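Local coordinates for protein putative phosphomannomutase (PDB 1TUO) that probably interconverts phosphorylated sugars by moving a phosphate group, as a magnesium-dependent member of the phosphohexose mutase family, at residues 375-387 and 439-451. Numbering follows the deposited sequence.
Sequences ALTGLTHAYDRLD and VRIYVEAQSPELV
Strands 382-386 and 440-445 run antiparallel, their axes 169° apart, with Asp-384 facing Val-443 and Leu-386 facing Ile-441 in hydrogen-bonded pairs. Both pairs bond in each direction, and the Leu-386 end is drawn tight: Ile-441 N reaches Leu-386 O at 2.6 Å. Tyr-383 with Glu-444 and Arg-385 with Tyr-442 form the intervening non-hydrogen-bonded pairs, whose side chains share one face. There the Tyr-383 OH meets the ring edge of Tyr-442 at CD2, 3.3 Å away, while the Arg-385 chain runs beside the same ring. The Arg-385 guanidinium receives Arg-440 NH2 over one face, the two planes almost perpendicular; this like-charge approach is probably eased by Asp-387, whose OD1 makes a salt bridge with Arg-385 NH1 (3.2 Å). Before the strand, His-381 ND1 donates to Glu-444 OE2 (2.8 Å), the oxygen lying in the ring plane but met on its anti side. That carboxylate is also held by Thr-294 and by the backbone of Trp-295. Beyond the other strand, Gln-446 bends at chi2 (71°), bringing OE1 to Thr-380 N at 2.8 Å, a donor well above the amide carbonyl plane. A leucine here would probably leave this backbone N-H without its acceptor and the loop before the strand less firmly held. On the opposite sheet face, Val-451 packs its CG2 on Ala-382 CB and its CG1 on Asp-384 CB, the latter 3.6 Å away. An edge strand thus joins an antiparallel sheet backed by helix 448-459, an alpha+beta fold consistent with the TBP-like C-terminal domain of phosphohexomutases.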
ATOM      1  N   ALA A 375      25.161  -6.510  -3.809  1.00 22.73           N
ATOM      2  CA  ALA A 375      26.531  -6.800  -3.390  1.00 21.68           C
ATOM      3  C   ALA A 375      26.553  -7.382  -1.976  1.00 22.09           C
ATOM      4  O   ALA A 375      27.226  -8.379  -1.715  1.00 23.39           O
ATOM      5  CB  ALA A 375      27.379  -5.527  -3.442  1.00 21.58           C
ATOM      6  N   LEU A 376      25.821  -6.752  -1.066  1.00 20.69           N
ATOM      7  CA  LEU A 376      25.769  -7.208   0.318  1.00 21.71           C
ATOM      8  C   LEU A 376      25.077  -8.561   0.497  1.00 21.70           C
ATOM      9  O   LEU A 376      25.379  -9.292   1.439  1.00 23.41           O
ATOM     10  CB  LEU A 376      25.074  -6.154   1.188  1.00 21.01           C
ATOM     11  CG  LEU A 376      25.779  -4.797   1.290  1.00 20.91           C
ATOM     12  CD1 LEU A 376      24.909  -3.818   2.084  1.00 22.37           C
ATOM     13  CD2 LEU A 376      27.146  -4.976   1.966  1.00 21.38           C
ATOM     14  N   THR A 377      24.138  -8.886  -0.388  1.00 21.94           N
ATOM     15  CA  THR A 377      23.425 -10.163  -0.291  1.00 21.42           C
ATOM     16  C   THR A 377      24.101 -11.243  -1.121  1.00 22.81           C
ATOM     17  O   THR A 377      23.938 -12.433  -0.848  1.00 23.61           O
ATOM     18  CB  THR A 377      21.963 -10.063  -0.790  1.00 21.28           C
ATOM     19  OG1 THR A 377      21.947  -9.600  -2.145  1.00 21.31           O
ATOM     20  CG2 THR A 377      21.159  -9.114   0.081  1.00 19.73           C
ATOM     21  N   GLY A 378      24.846 -10.823  -2.136  1.00 22.66           N
ATOM     22  CA  GLY A 378      25.522 -11.769  -3.004  1.00 23.18           C
ATOM     23  C   GLY A 378      24.546 -12.399  -3.978  1.00 23.38           C
ATOM     24  O   GLY A 378      24.827 -13.435  -4.578  1.00 22.78           O
ATOM     25  N   LEU A 379      23.387 -11.767  -4.134  1.00 23.01           N
ATOM     26  CA  LEU A 379      22.348 -12.276  -5.024  1.00 24.75           C
ATOM     27  C   LEU A 379      21.914 -11.247  -6.058  1.00 25.67           C
ATOM     28  O   LEU A 379      22.000 -10.040  -5.823  1.00 26.84           O
ATOM     29  CB  LEU A 379      21.122 -12.684  -4.206  1.00 25.20           C
ATOM     30  CG  LEU A 379      21.300 -13.757  -3.128  1.00 25.87           C
ATOM     31  CD1 LEU A 379      20.025 -13.855  -2.298  1.00 26.57           C
ATOM     32  CD2 LEU A 379      21.626 -15.094  -3.784  1.00 26.35           C
ATOM     33  N   THR A 380      21.452 -11.735  -7.208  1.00 25.54           N
ATOM     34  CA  THR A 380      20.950 -10.874  -8.271  1.00 27.44           C
ATOM     35  C   THR A 380      19.435 -11.067  -8.248  1.00 26.69           C
ATOM     36  O   THR A 380      18.953 -12.155  -7.934  1.00 27.23           O
ATOM     37  CB  THR A 380      21.508 -11.283  -9.651  1.00 29.30           C
ATOM     38  OG1 THR A 380      22.929 -11.081  -9.669  1.00 32.74           O
ATOM     39  CG2 THR A 380      20.867 -10.453 -10.750  1.00 31.61           C
ATOM     40  N   HIS A 381      18.691 -10.020  -8.584  1.00 26.88           N
ATOM     41  CA  HIS A 381      17.236 -10.069  -8.545  1.00 25.59           C
ATOM     42  C   HIS A 381      16.520  -9.815  -9.861  1.00 25.77           C
ATOM     43  O   HIS A 381      16.859  -8.895 -10.602  1.00 26.49           O
ATOM     44  CB  HIS A 381      16.722  -9.053  -7.515  1.00 25.06           C
ATOM     45  CG  HIS A 381      15.242  -8.830  -7.568  1.00 24.47           C
ATOM     46  ND1 HIS A 381      14.340  -9.649  -6.923  1.00 24.31           N
ATOM     47  CD2 HIS A 381      14.505  -7.892  -8.209  1.00 24.67           C
ATOM     48  CE1 HIS A 381      13.112  -9.225  -7.164  1.00 24.18           C
ATOM     49  NE2 HIS A 381      13.184  -8.160  -7.943  1.00 23.58           N
ATOM     50  N   ALA A 382      15.508 -10.636 -10.123  1.00 24.25           N
ATOM     51  CA  ALA A 382      14.659 -10.515 -11.305  1.00 25.66           C
ATOM     52  C   ALA A 382      13.307 -11.048 -10.850  1.00 24.67           C
ATOM     53  O   ALA A 382      13.243 -12.004 -10.078  1.00 23.61           O
ATOM     54  CB  ALA A 382      15.212 -11.347 -12.465  1.00 26.58           C
ATOM     55  N   TYR A 383      12.225 -10.443 -11.318  1.00 25.27           N
ATOM     56  CA  TYR A 383      10.915 -10.888 -10.879  1.00 25.35           C
ATOM     57  C   TYR A 383       9.775 -10.565 -11.832  1.00 25.97           C
ATOM     58  O   TYR A 383       9.842  -9.610 -12.610  1.00 26.00           O
ATOM     59  CB  TYR A 383      10.638 -10.272  -9.497  1.00 26.63           C
ATOM     60  CG  TYR A 383       9.233 -10.461  -8.980  1.00 30.25           C
ATOM     61  CD1 TYR A 383       8.199  -9.627  -9.403  1.00 32.61           C
ATOM     62  CD2 TYR A 383       8.931 -11.483  -8.083  1.00 32.57           C
ATOM     63  CE1 TYR A 383       6.902  -9.804  -8.951  1.00 34.51           C
ATOM     64  CE2 TYR A 383       7.628 -11.672  -7.622  1.00 34.96           C
ATOM     65  CZ  TYR A 383       6.622 -10.827  -8.064  1.00 34.70           C
ATOM     66  OH  TYR A 383       5.329 -11.004  -7.635  1.00 37.67           O
ATOM     67  N   ASP A 384       8.729 -11.382 -11.764  1.00 26.40           N
ATOM     68  CA  ASP A 384       7.533 -11.183 -12.574  1.00 28.29           C
ATOM     69  C   ASP A 384       6.392 -12.019 -12.014  1.00 30.21           C
ATOM     70  O   ASP A 384       6.618 -12.973 -11.266  1.00 29.72           O
ATOM     71  CB  ASP A 384       7.778 -11.574 -14.032  1.00 28.50           C
ATOM     72  CG  ASP A 384       6.722 -11.007 -14.963  1.00 30.77           C
ATOM     73  OD1 ASP A 384       6.678 -11.406 -16.149  1.00 31.29           O
ATOM     74  OD2 ASP A 384       5.940 -10.151 -14.500  1.00 27.76           O
ATOM     75  N   ARG A 385       5.167 -11.658 -12.379  1.00 32.37           N
ATOM     76  CA  ARG A 385       3.986 -12.376 -11.919  1.00 36.49           C
ATOM     77  C   ARG A 385       3.039 -12.649 -13.082  1.00 37.48           C
ATOM     78  O   ARG A 385       2.858 -11.801 -13.956  1.00 38.16           O
ATOM     79  CB  ARG A 385       3.265 -11.564 -10.836  1.00 38.20           C
ATOM     80  CG  ARG A 385       1.874 -12.080 -10.487  1.00 42.14           C
ATOM     81  CD  ARG A 385       1.321 -11.383  -9.254  1.00 45.53           C
ATOM     82  NE  ARG A 385       1.353  -9.926  -9.372  1.00 48.03           N
ATOM     83  CZ  ARG A 385       0.622  -9.221 -10.233  1.00 50.05           C
ATOM     84  NH1 ARG A 385      -0.214  -9.833 -11.064  1.00 50.88           N
ATOM     85  NH2 ARG A 385       0.730  -7.898 -10.263  1.00 51.24           N
ATOM     86  N   LEU A 386       2.444 -13.837 -13.088  1.00 39.10           N
ATOM     87  CA  LEU A 386       1.508 -14.231 -14.137  1.00 40.80           C
ATOM     88  C   LEU A 386       0.186 -14.694 -13.527  1.00 42.33           C
ATOM     89  O   LEU A 386       0.166 -15.554 -12.645  1.00 42.05           O
ATOM     90  CB  LEU A 386       2.104 -15.362 -14.979  1.00 41.20           C
ATOM     91  CG  LEU A 386       1.173 -15.984 -16.026  1.00 40.84           C
ATOM     92  CD1 LEU A 386       0.720 -14.915 -17.007  1.00 41.37           C
ATOM     93  CD2 LEU A 386       1.893 -17.112 -16.749  1.00 41.03           C
ATOM     94  N   ASP A 387      -0.916 -14.122 -14.000  1.00 43.56           N
ATOM     95  CA  ASP A 387      -2.235 -14.487 -13.499  1.00 45.07           C
ATOM     96  C   ASP A 387      -3.271 -14.490 -14.614  1.00 45.17           C
ATOM     97  O   ASP A 387      -3.265 -15.372 -15.474  1.00 44.43           O
ATOM     98  CB  ASP A 387      -2.663 -13.525 -12.385  1.00 47.07           C
ATOM     99  CG  ASP A 387      -2.618 -12.073 -12.815  1.00 48.28           C
ATOM    100  OD1 ASP A 387      -2.951 -11.203 -11.984  1.00 48.72           O
ATOM    101  OD2 ASP A 387      -2.249 -11.799 -13.978  1.00 49.75           O
ATOM    102  N   VAL A 439      -5.484 -18.467 -11.019  1.00 44.97           N
ATOM    103  CA  VAL A 439      -4.251 -18.779 -10.307  1.00 44.77           C
ATOM    104  C   VAL A 439      -3.187 -17.728 -10.599  1.00 43.82           C
ATOM    105  O   VAL A 439      -3.078 -17.237 -11.722  1.00 43.69           O
ATOM    106  CB  VAL A 439      -3.703 -20.163 -10.715  1.00 45.48           C
ATOM    107  CG1 VAL A 439      -2.421 -20.464  -9.950  1.00 45.84           C
ATOM    108  CG2 VAL A 439      -4.748 -21.233 -10.443  1.00 47.07           C
ATOM    109  N   ARG A 440      -2.406 -17.387  -9.581  1.00 42.04           N
ATOM    110  CA  ARG A 440      -1.352 -16.397  -9.733  1.00 40.92           C
ATOM    111  C   ARG A 440       0.006 -17.040  -9.508  1.00 38.47           C
ATOM    112  O   ARG A 440       0.224 -17.730  -8.511  1.00 37.25           O
ATOM    113  CB  ARG A 440      -1.560 -15.250  -8.744  1.00 43.32           C
ATOM    114  CG  ARG A 440      -2.925 -14.595  -8.861  1.00 45.77           C
ATOM    115  CD  ARG A 440      -3.071 -13.431  -7.891  1.00 49.28           C
ATOM    116  NE  ARG A 440      -2.109 -12.367  -8.162  1.00 51.58           N
ATOM    117  CZ  ARG A 440      -2.086 -11.201  -7.524  1.00 52.74           C
ATOM    118  NH1 ARG A 440      -2.976 -10.942  -6.572  1.00 53.81           N
ATOM    119  NH2 ARG A 440      -1.173 -10.291  -7.836  1.00 53.04           N
ATOM    120  N   ILE A 441       0.914 -16.824 -10.452  1.00 35.30           N
ATOM    121  CA  ILE A 441       2.250 -17.382 -10.356  1.00 32.75           C
ATOM    122  C   ILE A 441       3.263 -16.261 -10.158  1.00 30.35           C
ATOM    123  O   ILE A 441       3.366 -15.345 -10.978  1.00 29.66           O
ATOM    124  CB  ILE A 441       2.603 -18.197 -11.626  1.00 32.43           C
ATOM    125  CG1 ILE A 441       1.568 -19.311 -11.825  1.00 33.25           C
ATOM    126  CG2 ILE A 441       3.993 -18.794 -11.497  1.00 31.36           C
ATOM    127  CD1 ILE A 441       1.834 -20.216 -13.025  1.00 33.95           C
ATOM    128  N   TYR A 442       3.989 -16.331  -9.049  1.00 27.95           N
ATOM    129  CA  TYR A 442       5.010 -15.340  -8.718  1.00 25.23           C
ATOM    130  C   TYR A 442       6.356 -16.020  -8.906  1.00 23.28           C
ATOM    131  O   TYR A 442       6.562 -17.130  -8.418  1.00 24.83           O
ATOM    132  CB  TYR A 442       4.901 -14.893  -7.254  1.00 24.58           C
ATOM    133  CG  TYR A 442       3.513 -14.521  -6.783  1.00 25.27           C
ATOM    134  CD1 TYR A 442       2.519 -15.489  -6.649  1.00 25.51           C
ATOM    135  CD2 TYR A 442       3.203 -13.205  -6.434  1.00 25.20           C
ATOM    136  CE1 TYR A 442       1.253 -15.162  -6.177  1.00 27.32           C
ATOM    137  CE2 TYR A 442       1.939 -12.868  -5.959  1.00 27.34           C
ATOM    138  CZ  TYR A 442       0.971 -13.853  -5.833  1.00 28.62           C
ATOM    139  OH  TYR A 442      -0.277 -13.533  -5.354  1.00 31.93           O
ATOM    140  N   VAL A 443       7.272 -15.365  -9.610  1.00 21.66           N
ATOM    141  CA  VAL A 443       8.581 -15.955  -9.831  1.00 20.72           C
ATOM    142  C   VAL A 443       9.727 -14.994  -9.588  1.00 20.94           C
ATOM    143  O   VAL A 443       9.706 -13.849 -10.045  1.00 21.38           O
ATOM    144  CB  VAL A 443       8.735 -16.506 -11.282  1.00 18.95           C
ATOM    145  CG1 VAL A 443      10.166 -16.962 -11.522  1.00 19.78           C
ATOM    146  CG2 VAL A 443       7.785 -17.682 -11.502  1.00 21.12           C
ATOM    147  N   GLU A 444      10.715 -15.473  -8.836  1.00 20.02           N
ATOM    148  CA  GLU A 444      11.926 -14.715  -8.587  1.00 20.84           C
ATOM    149  C   GLU A 444      13.082 -15.613  -9.004  1.00 20.95           C
ATOM    150  O   GLU A 444      13.120 -16.800  -8.659  1.00 21.51           O
ATOM    151  CB  GLU A 444      12.089 -14.344  -7.109  1.00 20.17           C
ATOM    152  CG  GLU A 444      13.436 -13.677  -6.856  1.00 22.09           C
ATOM    153  CD  GLU A 444      13.556 -13.052  -5.485  1.00 23.22           C
ATOM    154  OE1 GLU A 444      13.095 -13.673  -4.504  1.00 23.92           O
ATOM    155  OE2 GLU A 444      14.131 -11.946  -5.395  1.00 24.13           O
ATOM    156  N   ALA A 445      14.017 -15.048  -9.761  1.00 21.90           N
ATOM    157  CA  ALA A 445      15.186 -15.785 -10.220  1.00 23.99           C
ATOM    158  C   ALA A 445      16.340 -14.809 -10.430  1.00 25.57           C
ATOM    159  O   ALA A 445      16.171 -13.599 -10.274  1.00 24.75           O
ATOM    160  CB  ALA A 445      14.868 -16.531 -11.517  1.00 23.09           C
ATOM    161  N   GLN A 446      17.501 -15.338 -10.798  1.00 27.49           N
ATOM    162  CA  GLN A 446      18.691 -14.519 -10.996  1.00 30.81           C
ATOM    163  C   GLN A 446      18.676 -13.603 -12.218  1.00 30.49           C
ATOM    164  O   GLN A 446      19.371 -12.589 -12.238  1.00 31.26           O
ATOM    165  CB  GLN A 446      19.929 -15.415 -11.052  1.00 34.81           C
ATOM    166  CG  GLN A 446      21.156 -14.826 -10.367  1.00 40.96           C
ATOM    167  CD  GLN A 446      21.030 -14.797  -8.848  1.00 43.62           C
ATOM    168  OE1 GLN A 446      21.938 -14.344  -8.146  1.00 44.56           O
ATOM    169  NE2 GLN A 446      19.903 -15.283  -8.334  1.00 45.48           N
ATOM    170  N   SER A 447      17.888 -13.945 -13.233  1.00 28.53           N
ATOM    171  CA  SER A 447      17.828 -13.125 -14.441  1.00 27.47           C
ATOM    172  C   SER A 447      16.409 -13.042 -14.979  1.00 26.69           C
ATOM    173  O   SER A 447      15.570 -13.888 -14.665  1.00 25.95           O
ATOM    174  CB  SER A 447      18.726 -13.723 -15.522  1.00 28.74           C
ATOM    175  OG  SER A 447      18.215 -14.976 -15.945  1.00 27.86           O
ATOM    176  N   PRO A 448      16.118 -12.017 -15.799  1.00 25.83           N
ATOM    177  CA  PRO A 448      14.767 -11.892 -16.349  1.00 24.65           C
ATOM    178  C   PRO A 448      14.501 -13.047 -17.314  1.00 23.45           C
ATOM    179  O   PRO A 448      13.361 -13.463 -17.490  1.00 22.09           O
ATOM    180  CB  PRO A 448      14.804 -10.550 -17.081  1.00 26.26           C
ATOM    181  CG  PRO A 448      15.909  -9.796 -16.392  1.00 26.50           C
ATOM    182  CD  PRO A 448      16.947 -10.856 -16.171  1.00 26.51           C
ATOM    183  N   GLU A 449      15.560 -13.553 -17.942  1.00 23.29           N
ATOM    184  CA  GLU A 449      15.411 -14.653 -18.888  1.00 22.85           C
ATOM    185  C   GLU A 449      14.987 -15.927 -18.187  1.00 22.09           C
ATOM    186  O   GLU A 449      14.134 -16.660 -18.692  1.00 21.99           O
ATOM    187  CB  GLU A 449      16.714 -14.898 -19.662  1.00 24.02           C
ATOM    188  CG  GLU A 449      17.020 -13.797 -20.665  1.00 28.03           C
ATOM    189  CD  GLU A 449      17.324 -12.475 -19.996  1.00 29.87           C
ATOM    190  OE1 GLU A 449      16.920 -11.429 -20.544  1.00 31.56           O
ATOM    191  OE2 GLU A 449      17.973 -12.484 -18.926  1.00 32.53           O
ATOM    192  N   LEU A 450      15.577 -16.190 -17.024  1.00 20.99           N
ATOM    193  CA  LEU A 450      15.224 -17.391 -16.271  1.00 20.73           C
ATOM    194  C   LEU A 450      13.829 -17.229 -15.694  1.00 19.58           C
ATOM    195  O   LEU A 450      13.067 -18.194 -15.606  1.00 19.52           O
ATOM    196  CB  LEU A 450      16.224 -17.648 -15.144  1.00 21.85           C
ATOM    197  CG  LEU A 450      15.902 -18.887 -14.299  1.00 23.27           C
ATOM    198  CD1 LEU A 450      15.808 -20.125 -15.199  1.00 22.78           C
ATOM    199  CD2 LEU A 450      16.980 -19.083 -13.252  1.00 24.02           C
ATOM    200  N   VAL A 451      13.498 -16.008 -15.280  1.00 19.55           N
ATOM    201  CA  VAL A 451      12.169 -15.738 -14.757  1.00 19.72           C
ATOM    202  C   VAL A 451      11.149 -16.098 -15.840  1.00 20.50           C
ATOM    203  O   VAL A 451      10.185 -16.814 -15.581  1.00 20.39           O
ATOM    204  CB  VAL A 451      11.997 -14.245 -14.388  1.00 18.90           C
ATOM    205  CG1 VAL A 451      10.529 -13.924 -14.121  1.00 18.67           C
ATOM    206  CG2 VAL A 451      12.835 -13.927 -13.160  1.00 19.68           C
TER